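Local coordinates for putative exported protein (Bordetella pertussis Tohama I, PDB 2PFZ) that binds pyroglutamic acid as an extracytoplasmic solute receptor, probably delivering it to a tripartite ATP-independent periplasmic (TRAP) transporter, at residues 278-281 with 282-286. Residues are numbered along the deposited sequence; the frame is centred on the assembly and turned at random.
Sequences RMLD and DWLKK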
loop_
_atom_site.group_PDB
_atom_site.type_symbol
_atom_site.label_atom_id
_atom_site.label_comp_id
_atom_site.label_asym_id
_atom_site.label_seq_id
_atom_site.Cartn_x
_atom_site.Cartn_y
_atom_site.Cartn_z
ATOM N N ARG A 278 4.554 -20.424 -2.880
ATOM C CA ARG A 278 3.906 -20.981 -1.695
ATOM C C ARG A 278 2.745 -20.088 -1.242
ATOM O O ARG A 278 1.624 -20.565 -1.030
ATOM C CB ARG A 278 4.942 -21.131 -0.583
ATOM C CG ARG A 278 4.395 -21.386 0.789
ATOM C CD ARG A 278 5.217 -20.623 1.827
ATOM N NE ARG A 278 6.649 -20.449 1.491
ATOM C CZ ARG A 278 7.587 -21.394 1.590
ATOM N NH1 ARG A 278 7.271 -22.615 2.006
ATOM N NH2 ARG A 278 8.847 -21.120 1.257
ATOM N N MET A 279 2.994 -18.791 -1.117
ATOM C CA MET A 279 1.921 -17.869 -0.703
ATOM C C MET A 279 0.756 -17.757 -1.700
ATOM O O MET A 279 -0.397 -17.560 -1.286
ATOM C CB MET A 279 2.490 -16.487 -0.363
ATOM C CG MET A 279 3.345 -16.496 0.911
ATOM S SD MET A 279 3.999 -14.863 1.273
ATOM C CE MET A 279 2.550 -14.032 1.940
ATOM N N LEU A 280 1.046 -17.879 -2.995
ATOM C CA LEU A 280 -0.006 -17.854 -4.024
ATOM C C LEU A 280 -0.834 -19.136 -3.958
ATOM O O LEU A 280 -2.070 -19.089 -4.061
ATOM C CB LEU A 280 0.587 -17.688 -5.438
ATOM C CG LEU A 280 -0.412 -17.806 -6.624
ATOM C CD1 LEU A 280 -1.525 -16.772 -6.530
ATOM C CD2 LEU A 280 0.321 -17.640 -7.959
ATOM N N ASP A 281 -0.154 -20.275 -3.780
ATOM C CA ASP A 281 -0.874 -21.529 -3.537
ATOM C C ASP A 281 -1.827 -21.401 -2.331
ATOM O O ASP A 281 -3.040 -21.685 -2.435
ATOM C CB ASP A 281 0.079 -22.717 -3.363
ATOM C CG ASP A 281 -0.666 -24.036 -3.296
ATOM O OD1 ASP A 281 -1.310 -24.396 -4.291
ATOM O OD2 ASP A 281 -0.625 -24.695 -2.238
ATOM N N ASP A 282 -1.300 -20.936 -1.205
ATOM C CA ASP A 282 -2.105 -20.758 -0.012
ATOM C C ASP A 282 -3.286 -19.829 -0.328
ATOM O O ASP A 282 -4.429 -20.093 0.076
ATOM C CB ASP A 282 -1.269 -20.119 1.113
ATOM C CG ASP A 282 -0.230 -21.044 1.701
ATOM O OD1 ASP A 282 -0.310 -22.261 1.482
ATOM O OD2 ASP A 282 0.673 -20.532 2.416
ATOM N N TRP A 283 -3.003 -18.756 -1.064
ATOM C CA TRP A 283 -4.013 -17.728 -1.379
ATOM C C TRP A 283 -5.123 -18.313 -2.257
ATOM O O TRP A 283 -6.308 -18.143 -1.969
ATOM C CB TRP A 283 -3.350 -16.504 -2.044
ATOM C CG TRP A 283 -4.327 -15.380 -2.311
ATOM C CD1 TRP A 283 -4.774 -14.452 -1.422
ATOM C CD2 TRP A 283 -4.985 -15.102 -3.547
ATOM N NE1 TRP A 283 -5.669 -13.599 -2.027
ATOM C CE2 TRP A 283 -5.810 -13.974 -3.337
ATOM C CE3 TRP A 283 -4.956 -15.698 -4.819
ATOM C CZ2 TRP A 283 -6.595 -13.421 -4.353
ATOM C CZ3 TRP A 283 -5.750 -15.163 -5.820
ATOM C CH2 TRP A 283 -6.550 -14.023 -5.582
ATOM N N LEU A 284 -4.737 -19.045 -3.302
ATOM C CA LEU A 284 -5.707 -19.726 -4.164
ATOM C C LEU A 284 -6.627 -20.642 -3.343
ATOM O O LEU A 284 -7.852 -20.643 -3.521
ATOM C CB LEU A 284 -4.966 -20.494 -5.255
ATOM C CG LEU A 284 -4.852 -20.012 -6.717
ATOM C CD1 LEU A 284 -5.454 -18.664 -7.011
ATOM C CD2 LEU A 284 -3.429 -20.116 -7.297
ATOM N N LYS A 285 -6.039 -21.370 -2.401
ATOM C CA LYS A 285 -6.806 -22.237 -1.501
ATOM C C LYS A 285 -7.787 -21.477 -0.607
ATOM O O LYS A 285 -8.937 -21.904 -0.460
ATOM C CB LYS A 285 -5.865 -23.124 -0.672
ATOM C CG LYS A 285 -5.292 -24.282 -1.478
ATOM C CD LYS A 285 -4.261 -25.060 -0.676
ATOM C CE LYS A 285 -3.523 -26.051 -1.567
ATOM N NZ LYS A 285 -2.287 -26.506 -0.882
ATOM N N LYS A 286 -7.359 -20.346 -0.040
ATOM C CA LYS A 286 -8.265 -19.514 0.744
ATOM C C LYS A 286 -9.343 -18.894 -0.130
ATOM O O LYS A 286 -10.482 -18.735 0.300
ATOM C CB LYS A 286 -7.545 -18.347 1.425
ATOM C CG LYS A 286 -6.392 -18.689 2.334
ATOM C CD LYS A 286 -5.886 -17.404 2.965
ATOM C CE LYS A 286 -4.387 -17.251 2.761
ATOM N NZ LYS A 286 -3.902 -15.998 3.414
#
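Lys285 NZ reaches back one helical turn to Asp281 OD2 at 2.8 Å, an i to i+4 salt bridge on the surface of helix 266-287 in this DctP-type periplasmic receptor. The ammonium meets OD2 on its syn side, 19° out of the carboxylate plane. With CG anti to the backbone N (chi1 -172°), beside its own carbonyl carbon, the Asp281 carboxylate is met by a lysine chain extended beyond CG. The same two residues are also joined through the backbone, Lys285 N to Asp281 O at 3.0 Å. Asp282 OD1 lies 4.5 Å from Asp281 OD2, a like-charge neighbour whose cost the lysine probably offsets. Successive i to i+4 bonds from Asp282 N, Trp283 N and Leu284 N keep the helix regular; that of Trp283 to Met279 O is the most bent, with 145° at the hydrogen.

Another side of the helix carries mostly apolar side chains. Met279 packs on Val147, Ile151 and Leu154 of helix 146-155, while the Trp283 side chain touches Leu78 and donates its NE1 to Pro74 O. Leu280 and Leu284 extend this surface toward helix 289-299, where they touch Ile295 and Gln292, respectively. Leu280 CD1 touches both later side chains: it sits 3.9 Å from Leu284 CD2 and approaches Trp283 CE3 obliquely at 4.0 Å.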